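PDB 3VA7: KLLA0E08119p from Kluyveromyces lactis, which probably carboxylates urea using ATP, bicarbonate and a biotin cofactor, this chain being the urea carboxylase part of a longer urea-degrading enzyme. Local coordinates for residues H236-M241 against N263-E268; E303-E308 against Y314-N319; S832-K837 against I915-N920; C862-R867 against A910-I915. All blocks are in the same frame, centred on the assembly; numbering follows the deposited sequence.

Interaction 1 of 4, residues H236-M241 against N263-E268; sequences HVEIQM and NQKVIE
The imidazole of His236 meets Glu238 at its edge and Lys265 obliquely. At the edge, His236 NE2 donates to Glu238 OE1 over 3.0 Å, with the acceptor 5° out of the ring plane. The carboxylate is turned differently: the nitrogen approaches OE1 from above the Glu238 plane. Lys265 arrives from the other segment, its NZ lying 4.0 Å from His236 NE2. The same ammonium forms a salt bridge of 3.6 Å from Lys265 NZ to Glu238 OE1. Glu238 CG sits between its backbone N and carbonyl carbon (chi1 67°), which carries the extended chain out to meet a lysine coming from the opposite direction. Glu238 OE1 therefore has both the imidazole NE2 and the lysine ammonium beside it, while Arg255 takes OE2. Lys265 NZ has its strongest partner in Glu325, outside both segments, so its tie to Glu238 is secondary.

The contact lies in the ATP-grasp part of the biotin carboxylase region. Strands 235-244 and 264-270 do not pair directly. Strand 249-261 runs between them, strand 299-307 flanks 235-244 on its other edge, and helix 277-293 packs against Val237 and Ile239.

Interaction 2 of 4, residues E303-E308 against Y314-N319; sequences EFIYDE and YFLEVN
Glu303 and Glu317 are joined through their backbones: Glu303 N donates to Glu317 O over 2.8 Å. In return, Glu303 O takes Leu316 N at 2.9 Å and, only weakly, Glu317 N at 3.4 Å. Two consecutive residues thus face one, which is a classic beta bulge, and the register shifts by one before Phe304 pairs with Phe315. Beyond it the ladder is regular: Ile305 N reaches Tyr314 O at 2.9 Å, and Tyr314 N returns to Ile305 O at 2.7 Å.

Side chains form the next shell. Leu316 lies across Ile305 at about a right angle, with its CD1 3.7 Å from Ile305 CD1, while its CD2 turns to the Glu303 side chain. The side chains of Glu303 and Glu317, on the face that Ile305 and Tyr314 share, lie side by side, their carboxylate planes 87° apart, and the two like-charged OE1 atoms lie close together. Phe304 has CG beside its backbone N (chi1 -56°), which brings the ring edge, at CD1, up to Phe315 N, 3.8 Å away.

Farther out, Lys265 makes a long, weak ion pair with Glu303, and Phe313 stacks edge-to-face on Phe304. The hairpin of strands 299-307 and 312-319 belongs to the antiparallel sheet of the ATP-grasp region: 299-307 pairs on its other side with strand 235-244, and helix 277-293 covers Phe304 and Val318.

Interaction 3 of 4, residues S832-K837 against I915-N920; sequences SDLSPK and IQFDKN
Lys919 NZ donates to Asn920 OD1 over 3.2 Å, with the lysine nitrogen in the carbonyl plane on a lone pair of OD1. This bond lies within the 915-920 loop, and the contact itself is apolar: a leucine of one irregular loop rests against the backbone of another at the surface of the carboxyltransferase region. Neither segment contains helix or strand. Segment 832-837 links strands 824-828 and 838-842, whereas 915-920 leads from helix 901-912 into strand 922-934.

Leu834 carries the contact. With CG beside its backbone N (chi1 -55°), the side chain points at the other loop, and its two methyls divide the work. CD1 takes the backbone, lying 3.8 Å from Asp918 CA and 3.6 Å from Lys919 N. CD2 reaches Phe917 CE1 at 4.0 Å, approaching the ring obliquely.

The torsion of Phe917 places its ring here: CG stands between the backbone N and carbonyl carbon (chi1 71°), turning the ring back toward Leu834, so that Phe917 CZ comes within 4.2 Å of Leu834 CB. Ile915 CG2 lies at the ring edge in its plane, and Tyr863 of helix 859-875 stacks edge-to-face on the ring. That helix also receives Leu834 on Asn860, and Arg864 NH1 gives Leu834 O a weak hydrogen bond, joining the first loop to the helix as well. The nearest approach between the loops is Leu834 CD1 to Phe917 O, at 3.5 Å.

Interaction 4 of 4, residues C862-R867 against A910-I915; sequences CYRINR and AYESEI
Arg864 and Glu912 form the close side of this contact, where one carboxylate oxygen is gripped by two nitrogens. Arg864 NE donates to Glu912 OE2 over 2.9 Å and Arg864 NH2 to the same OE2 over 2.5 Å, a length uncertain at this resolution; the salt bridge is side-on, with OE2 in the guanidinium plane. The carboxylate is tilted 45° to that plane: NE meets OE2 on its syn side, whereas NH2 comes from above. CG of Arg864 lies anti to the backbone N (chi1 173°), and the straight chain beyond it carries the guanidinium to the glutamate. Over one guanidinium face sits Ile915 CG2, 3.6 Å from Arg864 NH1, and the same methyl is 3.8 Å from Arg867 CB.

The looser side lies beyond these groups. Arg867 contributes only the root of its side chain, its guanidinium leading away. A water accepts weakly from Arg864 NH1 and donates to Ile915 O over 3.0 Å, bridging helix 859-875 to the turn that follows helix 901-912.

Tyr852 OH bonds to Glu912 OE1, so both carboxylate oxygens are engaged. A buried ion pair satisfied in this way probably keeps Glu912 ionised and fixes the rotation of the guanidinium beneath Ile915.

Overall arrangement
Interactions 1 and 2 come first along the chain and share one antiparallel sheet of the biotin carboxylase region, with centres about 10 Å apart; neighbouring strands 235-244 and 299-307 join them through a probable hydrogen bond from Phe304 N to Val237 O. Interactions 3 and 4 lie in the carboxyltransferase region, their centres about 9 Å apart. They share Ile915, and the segments of interaction 4 fall between those of interaction 3 in sequence; segment 862-867 lies on helix 859-875, against which Leu834 and Phe917 also pack. The two pairs lie on opposite sides of the chain's centre, with centres about 70 to 86 Å apart, consistent with separate domains for biotin carboxylation and carboxyl transfer.

Interaction 1 of 4, residues H236-M241 against N263-E268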
# COMPACT_ATOMS: atom_id res chain seq x y z
N HIS A 236 15.09 7.07 39.36
CA HIS A 236 13.99 8.05 39.33
C HIS A 236 12.76 7.37 39.95
O HIS A 236 12.12 6.52 39.31
CB HIS A 236 13.76 8.47 37.89
CG HIS A 236 12.63 9.41 37.67
ND1 HIS A 236 12.80 10.65 37.07
CD2 HIS A 236 11.29 9.28 37.88
CE1 HIS A 236 11.63 11.25 36.96
NE2 HIS A 236 10.69 10.44 37.44
N VAL A 237 12.47 7.69 41.21
CA VAL A 237 11.35 7.06 41.87
C VAL A 237 10.37 8.18 42.11
O VAL A 237 10.74 9.22 42.65
CB VAL A 237 11.72 6.40 43.17
CG1 VAL A 237 10.52 5.70 43.75
CG2 VAL A 237 12.85 5.39 42.96
N GLU A 238 9.13 8.02 41.66
CA GLU A 238 8.19 9.08 41.83
C GLU A 238 6.99 8.56 42.60
O GLU A 238 6.72 7.34 42.61
CB GLU A 238 7.81 9.67 40.47
CG GLU A 238 7.01 8.70 39.57
CD GLU A 238 6.93 9.16 38.12
OE1 GLU A 238 7.68 10.09 37.70
OE2 GLU A 238 6.11 8.57 37.40
N ILE A 239 6.30 9.47 43.27
CA ILE A 239 5.13 9.11 44.02
C ILE A 239 3.92 9.71 43.36
O ILE A 239 3.89 10.89 43.03
CB ILE A 239 5.22 9.57 45.49
CG1 ILE A 239 6.37 8.87 46.22
CG2 ILE A 239 3.87 9.27 46.25
CD1 ILE A 239 5.96 7.53 46.82
N GLN A 240 2.91 8.89 43.13
CA GLN A 240 1.65 9.39 42.60
C GLN A 240 0.80 9.80 43.77
O GLN A 240 0.50 8.97 44.65
CB GLN A 240 0.93 8.29 41.83
CG GLN A 240 -0.49 8.62 41.48
CD GLN A 240 -0.57 9.62 40.35
OE1 GLN A 240 -0.13 9.36 39.23
NE2 GLN A 240 -1.11 10.78 40.65
N MET A 241 0.39 11.06 43.78
CA MET A 241 -0.37 11.56 44.89
C MET A 241 -1.70 12.14 44.44
O MET A 241 -1.85 12.60 43.30
CB MET A 241 0.51 12.52 45.71
CG MET A 241 -0.17 13.66 46.41
SD MET A 241 0.22 15.21 45.58
CE MET A 241 -1.46 15.82 45.53
N ASN A 263 16.99 11.50 28.67
CA ASN A 263 15.91 12.00 29.53
C ASN A 263 14.43 11.73 29.10
O ASN A 263 13.49 12.28 29.70
CB ASN A 263 16.15 13.49 29.84
CG ASN A 263 17.02 13.68 31.06
OD1 ASN A 263 18.24 13.47 31.01
ND2 ASN A 263 16.40 14.06 32.18
N GLN A 264 14.19 10.91 28.09
CA GLN A 264 12.82 10.69 27.66
C GLN A 264 12.39 9.27 28.06
O GLN A 264 13.01 8.28 27.64
CB GLN A 264 12.70 10.96 26.18
CG GLN A 264 13.21 12.33 25.76
CD GLN A 264 13.43 12.42 24.26
OE1 GLN A 264 12.48 12.37 23.49
NE2 GLN A 264 14.70 12.56 23.84
N LYS A 265 11.36 9.17 28.89
CA LYS A 265 11.02 7.88 29.49
C LYS A 265 10.58 6.88 28.42
O LYS A 265 9.97 7.31 27.43
CB LYS A 265 10.00 8.08 30.58
CG LYS A 265 10.46 9.14 31.57
CD LYS A 265 9.69 9.08 32.88
CE LYS A 265 8.57 10.07 32.88
NZ LYS A 265 8.35 10.62 34.24
N VAL A 266 10.96 5.60 28.56
CA VAL A 266 10.52 4.56 27.60
C VAL A 266 9.89 3.38 28.29
O VAL A 266 8.91 2.83 27.77
CB VAL A 266 11.59 4.08 26.53
CG1 VAL A 266 12.71 5.07 26.33
CG2 VAL A 266 12.19 2.78 26.90
N ILE A 267 10.43 2.98 29.45
CA ILE A 267 9.79 1.95 30.27
C ILE A 267 9.67 2.35 31.73
O ILE A 267 10.62 2.85 32.35
CB ILE A 267 10.52 0.56 30.16
CG1 ILE A 267 10.11 -0.16 28.89
CG2 ILE A 267 10.24 -0.38 31.35
CD1 ILE A 267 11.23 -0.28 27.91
N GLU A 268 8.48 2.09 32.30
CA GLU A 268 8.24 2.36 33.71
C GLU A 268 7.66 1.14 34.40
O GLU A 268 7.08 0.28 33.75
CB GLU A 268 7.33 3.58 33.89
CG GLU A 268 7.63 4.74 32.94
CD GLU A 268 6.80 4.71 31.63
OE1 GLU A 268 5.97 3.80 31.40
OE2 GLU A 268 6.97 5.64 30.81

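Interaction 2 of 4, residues E303-E308 against Y314-N319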
# COMPACT_ATOMS: atom_id res chain seq x y z
N GLU A 303 8.39 13.68 42.05
CA GLU A 303 9.56 12.93 41.62
C GLU A 303 10.74 13.11 42.58
O GLU A 303 11.04 14.21 43.07
CB GLU A 303 10.00 13.34 40.20
CG GLU A 303 8.88 13.61 39.20
CD GLU A 303 9.33 13.54 37.76
OE1 GLU A 303 10.41 14.09 37.43
OE2 GLU A 303 8.61 12.92 36.93
N PHE A 304 11.42 12.00 42.83
CA PHE A 304 12.65 11.98 43.59
C PHE A 304 13.80 11.29 42.81
O PHE A 304 13.56 10.43 41.97
CB PHE A 304 12.44 11.16 44.85
CG PHE A 304 11.31 11.62 45.70
CD1 PHE A 304 11.43 12.78 46.48
CD2 PHE A 304 10.15 10.86 45.78
CE1 PHE A 304 10.40 13.19 47.32
CE2 PHE A 304 9.09 11.26 46.61
CZ PHE A 304 9.21 12.43 47.38
N ILE A 305 15.03 11.71 43.10
CA ILE A 305 16.25 10.99 42.77
C ILE A 305 16.49 9.99 43.90
O ILE A 305 16.20 10.31 45.07
CB ILE A 305 17.40 11.97 42.72
CG1 ILE A 305 16.96 13.20 41.90
CG2 ILE A 305 18.66 11.29 42.17
CD1 ILE A 305 18.05 14.22 41.52
N TYR A 306 16.97 8.80 43.56
CA TYR A 306 17.22 7.75 44.57
C TYR A 306 18.60 7.08 44.44
O TYR A 306 18.92 6.50 43.38
CB TYR A 306 16.11 6.69 44.53
CG TYR A 306 16.22 5.55 45.54
CD1 TYR A 306 16.34 5.81 46.91
CD2 TYR A 306 16.15 4.21 45.14
CE1 TYR A 306 16.41 4.77 47.86
CE2 TYR A 306 16.22 3.15 46.08
CZ TYR A 306 16.36 3.45 47.44
OH TYR A 306 16.43 2.46 48.41
N ASP A 307 19.41 7.17 45.50
CA ASP A 307 20.68 6.45 45.57
C ASP A 307 20.40 5.11 46.21
O ASP A 307 20.20 5.02 47.43
CB ASP A 307 21.72 7.23 46.37
CG ASP A 307 23.15 6.80 46.04
OD1 ASP A 307 23.47 5.58 46.05
OD2 ASP A 307 23.97 7.71 45.78
N GLU A 308 20.36 4.08 45.37
CA GLU A 308 20.03 2.71 45.77
C GLU A 308 20.98 2.19 46.85
O GLU A 308 20.55 1.59 47.86
CB GLU A 308 20.10 1.81 44.54
CG GLU A 308 19.67 0.37 44.75
CD GLU A 308 19.48 -0.36 43.44
OE1 GLU A 308 19.79 0.23 42.36
OE2 GLU A 308 19.02 -1.51 43.47
N TYR A 314 15.99 12.18 47.07
CA TYR A 314 16.02 13.65 47.11
C TYR A 314 15.03 14.30 46.14
O TYR A 314 14.98 13.94 44.96
CB TYR A 314 17.45 14.18 46.85
CG TYR A 314 18.56 13.33 47.45
CD1 TYR A 314 19.50 12.70 46.61
CD2 TYR A 314 18.68 13.16 48.83
CE1 TYR A 314 20.52 11.90 47.14
CE2 TYR A 314 19.68 12.37 49.38
CZ TYR A 314 20.61 11.74 48.53
OH TYR A 314 21.63 10.95 49.06
N PHE A 315 14.25 15.26 46.65
CA PHE A 315 13.30 16.02 45.84
C PHE A 315 13.89 16.39 44.50
O PHE A 315 15.04 16.80 44.42
CB PHE A 315 12.86 17.28 46.56
CG PHE A 315 11.86 18.11 45.79
CD1 PHE A 315 10.53 17.71 45.67
CD2 PHE A 315 12.25 19.31 45.19
CE1 PHE A 315 9.62 18.49 44.95
CE2 PHE A 315 11.33 20.11 44.48
CZ PHE A 315 10.02 19.69 44.36
N LEU A 316 13.11 16.19 43.44
CA LEU A 316 13.50 16.59 42.12
C LEU A 316 12.49 17.63 41.62
O LEU A 316 12.88 18.75 41.32
CB LEU A 316 13.62 15.36 41.23
CG LEU A 316 14.01 15.47 39.74
CD1 LEU A 316 15.44 15.91 39.49
CD2 LEU A 316 13.72 14.11 38.99
N GLU A 317 11.19 17.30 41.60
CA GLU A 317 10.11 18.22 41.10
C GLU A 317 8.73 17.64 41.33
O GLU A 317 8.58 16.44 41.54
CB GLU A 317 10.26 18.58 39.61
CG GLU A 317 10.23 17.39 38.66
CD GLU A 317 10.47 17.71 37.17
OE1 GLU A 317 11.13 16.87 36.49
OE2 GLU A 317 9.98 18.77 36.68
N VAL A 318 7.73 18.51 41.29
CA VAL A 318 6.35 18.05 41.25
C VAL A 318 5.82 18.29 39.84
O VAL A 318 5.98 19.38 39.32
CB VAL A 318 5.46 18.76 42.26
CG1 VAL A 318 4.04 18.19 42.22
CG2 VAL A 318 6.02 18.57 43.65
N ASN A 319 5.25 17.26 39.22
CA ASN A 319 4.43 17.46 38.02
C ASN A 319 3.00 17.71 38.46
O ASN A 319 2.38 16.87 39.12
CB ASN A 319 4.49 16.27 37.05
CG ASN A 319 5.90 15.82 36.77
OD1 ASN A 319 6.18 14.64 36.85
ND2 ASN A 319 6.81 16.76 36.45

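Interaction 3 of 4, residues S832-K837 against I915-N920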
# COMPACT_ATOMS: atom_id res chain seq x y z
N SER A 832 -29.14 -22.65 -29.60
CA SER A 832 -30.34 -21.93 -29.31
C SER A 832 -29.99 -20.53 -28.81
O SER A 832 -28.82 -20.11 -28.77
CB SER A 832 -31.14 -22.67 -28.24
OG SER A 832 -30.52 -22.53 -26.98
N ASP A 833 -31.04 -19.82 -28.42
CA ASP A 833 -30.91 -18.44 -28.01
C ASP A 833 -30.08 -18.25 -26.73
O ASP A 833 -29.28 -17.29 -26.65
CB ASP A 833 -32.28 -17.81 -27.84
CG ASP A 833 -32.35 -16.43 -28.46
OD1 ASP A 833 -32.05 -16.36 -29.70
OD2 ASP A 833 -32.67 -15.43 -27.73
N LEU A 834 -30.27 -19.13 -25.75
CA LEU A 834 -29.51 -19.05 -24.52
C LEU A 834 -28.29 -19.95 -24.54
O LEU A 834 -27.55 -19.99 -23.53
CB LEU A 834 -30.36 -19.40 -23.30
CG LEU A 834 -31.65 -18.64 -23.06
CD1 LEU A 834 -32.50 -19.45 -22.13
CD2 LEU A 834 -31.41 -17.26 -22.49
N SER A 835 -28.06 -20.65 -25.65
CA SER A 835 -26.90 -21.56 -25.73
C SER A 835 -26.11 -21.33 -27.03
O SER A 835 -26.23 -22.02 -28.03
CB SER A 835 -27.27 -23.02 -25.42
OG SER A 835 -27.16 -23.85 -26.54
N PRO A 836 -25.30 -20.28 -26.98
CA PRO A 836 -24.59 -19.73 -28.13
C PRO A 836 -23.40 -20.61 -28.48
O PRO A 836 -23.10 -21.57 -27.81
CB PRO A 836 -24.08 -18.42 -27.60
CG PRO A 836 -23.80 -18.77 -26.12
CD PRO A 836 -24.95 -19.59 -25.71
N LYS A 837 -22.76 -20.25 -29.57
CA LYS A 837 -21.57 -20.89 -29.98
C LYS A 837 -20.47 -20.63 -28.94
O LYS A 837 -20.49 -19.64 -28.19
CB LYS A 837 -21.25 -20.43 -31.41
CG LYS A 837 -19.91 -19.82 -31.68
CD LYS A 837 -20.06 -18.90 -32.87
CE LYS A 837 -18.74 -18.35 -33.31
NZ LYS A 837 -18.25 -19.33 -34.28
N ILE A 915 -25.16 -27.02 -18.58
CA ILE A 915 -25.66 -25.73 -18.13
C ILE A 915 -27.16 -25.66 -18.49
O ILE A 915 -27.51 -25.79 -19.66
CB ILE A 915 -24.84 -24.58 -18.80
CG1 ILE A 915 -23.41 -24.55 -18.22
CG2 ILE A 915 -25.59 -23.21 -18.75
CD1 ILE A 915 -22.34 -23.89 -19.13
N GLN A 916 -28.03 -25.49 -17.49
CA GLN A 916 -29.47 -25.32 -17.79
C GLN A 916 -29.95 -24.05 -17.13
O GLN A 916 -29.79 -23.87 -15.90
CB GLN A 916 -30.43 -26.49 -17.31
CG GLN A 916 -29.86 -27.93 -17.13
CD GLN A 916 -29.86 -28.87 -18.42
OE1 GLN A 916 -29.65 -28.42 -19.56
NE2 GLN A 916 -30.04 -30.19 -18.19
N PHE A 917 -30.60 -23.19 -17.91
CA PHE A 917 -31.29 -22.03 -17.29
C PHE A 917 -32.26 -21.42 -18.29
O PHE A 917 -32.19 -21.70 -19.49
CB PHE A 917 -30.30 -20.97 -16.70
CG PHE A 917 -29.57 -20.21 -17.73
CD1 PHE A 917 -30.05 -18.97 -18.19
CD2 PHE A 917 -28.45 -20.73 -18.34
CE1 PHE A 917 -29.38 -18.29 -19.21
CE2 PHE A 917 -27.79 -20.03 -19.34
CZ PHE A 917 -28.26 -18.82 -19.76
N ASP A 918 -33.18 -20.61 -17.79
CA ASP A 918 -34.12 -19.94 -18.69
C ASP A 918 -33.95 -18.41 -18.64
O ASP A 918 -33.36 -17.84 -17.70
CB ASP A 918 -35.59 -20.33 -18.39
CG ASP A 918 -36.04 -19.88 -17.00
OD1 ASP A 918 -37.13 -20.27 -16.59
OD2 ASP A 918 -35.33 -19.16 -16.29
N LYS A 919 -34.51 -17.77 -19.66
CA LYS A 919 -34.46 -16.32 -19.82
C LYS A 919 -34.87 -15.59 -18.51
O LYS A 919 -34.46 -14.45 -18.31
CB LYS A 919 -35.23 -15.87 -21.09
CG LYS A 919 -36.74 -15.80 -20.96
CD LYS A 919 -37.48 -15.92 -22.31
CE LYS A 919 -38.96 -16.38 -22.13
NZ LYS A 919 -39.73 -15.66 -21.02
N ASN A 920 -35.56 -16.26 -17.60
CA ASN A 920 -36.04 -15.59 -16.37
C ASN A 920 -35.15 -15.58 -15.15
O ASN A 920 -35.67 -15.39 -14.03
CB ASN A 920 -37.43 -16.11 -15.95
CG ASN A 920 -38.47 -15.99 -17.08
OD1 ASN A 920 -38.16 -15.58 -18.21
ND2 ASN A 920 -39.68 -16.38 -16.77

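Interaction 4 of 4, residues C862-R867 against A910-I915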
# COMPACT_ATOMS: atom_id res chain seq x y z
N CYS A 862 -23.61 -13.53 -19.80
CA CYS A 862 -22.96 -13.24 -18.54
C CYS A 862 -23.47 -14.17 -17.50
O CYS A 862 -22.72 -14.62 -16.64
CB CYS A 862 -23.21 -11.76 -18.06
SG CYS A 862 -22.72 -10.55 -19.30
N TYR A 863 -24.77 -14.44 -17.52
CA TYR A 863 -25.29 -15.38 -16.55
C TYR A 863 -24.73 -16.78 -16.84
O TYR A 863 -24.37 -17.53 -15.91
CB TYR A 863 -26.80 -15.39 -16.49
CG TYR A 863 -27.25 -16.18 -15.30
CD1 TYR A 863 -26.85 -15.83 -14.02
CD2 TYR A 863 -28.03 -17.34 -15.47
CE1 TYR A 863 -27.24 -16.59 -12.93
CE2 TYR A 863 -28.44 -18.11 -14.38
CZ TYR A 863 -28.04 -17.74 -13.12
OH TYR A 863 -28.44 -18.50 -12.03
N ARG A 864 -24.54 -17.06 -18.12
CA ARG A 864 -24.07 -18.35 -18.56
C ARG A 864 -22.66 -18.63 -18.06
O ARG A 864 -22.34 -19.80 -17.67
CB ARG A 864 -24.15 -18.45 -20.09
CG ARG A 864 -23.53 -19.71 -20.67
CD ARG A 864 -24.04 -19.91 -22.06
NE ARG A 864 -23.86 -21.30 -22.42
CZ ARG A 864 -24.81 -22.26 -22.43
NH1 ARG A 864 -26.10 -22.00 -22.15
NH2 ARG A 864 -24.45 -23.51 -22.72
N ILE A 865 -21.82 -17.59 -18.07
CA ILE A 865 -20.43 -17.72 -17.59
C ILE A 865 -20.53 -18.04 -16.11
O ILE A 865 -19.78 -18.87 -15.55
CB ILE A 865 -19.65 -16.41 -17.78
CG1 ILE A 865 -19.50 -16.12 -19.29
CG2 ILE A 865 -18.31 -16.40 -16.97
CD1 ILE A 865 -19.16 -14.67 -19.52
N ASN A 866 -21.50 -17.41 -15.46
CA ASN A 866 -21.65 -17.69 -14.08
C ASN A 866 -22.01 -19.20 -13.89
O ASN A 866 -21.56 -19.85 -12.92
CB ASN A 866 -22.63 -16.73 -13.48
CG ASN A 866 -23.34 -17.30 -12.35
OD1 ASN A 866 -23.04 -17.05 -11.19
ND2 ASN A 866 -24.30 -18.14 -12.67
N ARG A 867 -22.75 -19.76 -14.84
CA ARG A 867 -23.26 -21.14 -14.71
C ARG A 867 -22.12 -22.14 -15.06
O ARG A 867 -21.96 -23.14 -14.38
CB ARG A 867 -24.53 -21.34 -15.61
CG ARG A 867 -25.90 -20.95 -15.05
CD ARG A 867 -25.87 -20.33 -13.62
NE ARG A 867 -26.18 -21.25 -12.54
CZ ARG A 867 -25.88 -21.09 -11.25
NH1 ARG A 867 -25.22 -20.02 -10.79
NH2 ARG A 867 -26.25 -22.05 -10.38
N ALA A 910 -17.87 -30.71 -22.20
CA ALA A 910 -18.88 -31.59 -21.68
C ALA A 910 -19.70 -30.94 -20.60
O ALA A 910 -20.95 -31.02 -20.65
CB ALA A 910 -18.27 -32.90 -21.20
N TYR A 911 -19.04 -30.28 -19.64
CA TYR A 911 -19.83 -29.53 -18.64
C TYR A 911 -20.68 -28.48 -19.37
O TYR A 911 -21.72 -28.04 -18.84
CB TYR A 911 -18.95 -28.79 -17.64
CG TYR A 911 -17.92 -29.57 -16.86
CD1 TYR A 911 -16.76 -28.93 -16.42
CD2 TYR A 911 -18.10 -30.94 -16.54
CE1 TYR A 911 -15.84 -29.59 -15.73
CE2 TYR A 911 -17.16 -31.61 -15.85
CZ TYR A 911 -16.01 -30.93 -15.44
OH TYR A 911 -15.01 -31.58 -14.76
N GLU A 912 -20.23 -28.05 -20.56
CA GLU A 912 -20.96 -27.00 -21.26
C GLU A 912 -22.38 -27.42 -21.56
O GLU A 912 -23.27 -26.56 -21.54
CB GLU A 912 -20.28 -26.59 -22.56
CG GLU A 912 -21.05 -25.55 -23.38
CD GLU A 912 -21.06 -24.14 -22.79
OE1 GLU A 912 -20.17 -23.79 -22.02
OE2 GLU A 912 -21.96 -23.36 -23.12
N SER A 913 -22.61 -28.71 -21.83
CA SER A 913 -23.97 -29.21 -22.14
C SER A 913 -24.81 -29.41 -20.89
O SER A 913 -26.00 -29.70 -20.98
CB SER A 913 -23.92 -30.49 -22.95
OG SER A 913 -23.41 -31.58 -22.16
N GLU A 914 -24.20 -29.25 -19.71
CA GLU A 914 -24.93 -29.43 -18.49
C GLU A 914 -25.53 -28.14 -17.98
O GLU A 914 -26.30 -28.15 -17.02
CB GLU A 914 -24.04 -30.07 -17.41
CG GLU A 914 -23.62 -31.50 -17.75
CD GLU A 914 -22.44 -32.05 -16.93
OE1 GLU A 914 -22.26 -31.65 -15.73
OE2 GLU A 914 -21.70 -32.94 -17.52
N ILE A 915 -25.16 -27.02 -18.58
CA ILE A 915 -25.66 -25.73 -18.13
C ILE A 915 -27.16 -25.66 -18.49
O ILE A 915 -27.51 -25.79 -19.66
CB ILE A 915 -24.84 -24.58 -18.80
CG1 ILE A 915 -23.41 -24.55 -18.22
CG2 ILE A 915 -25.59 -23.21 -18.75
CD1 ILE A 915 -22.34 -23.89 -19.13
O HOH W 1 -28.96 -23.76 -21.36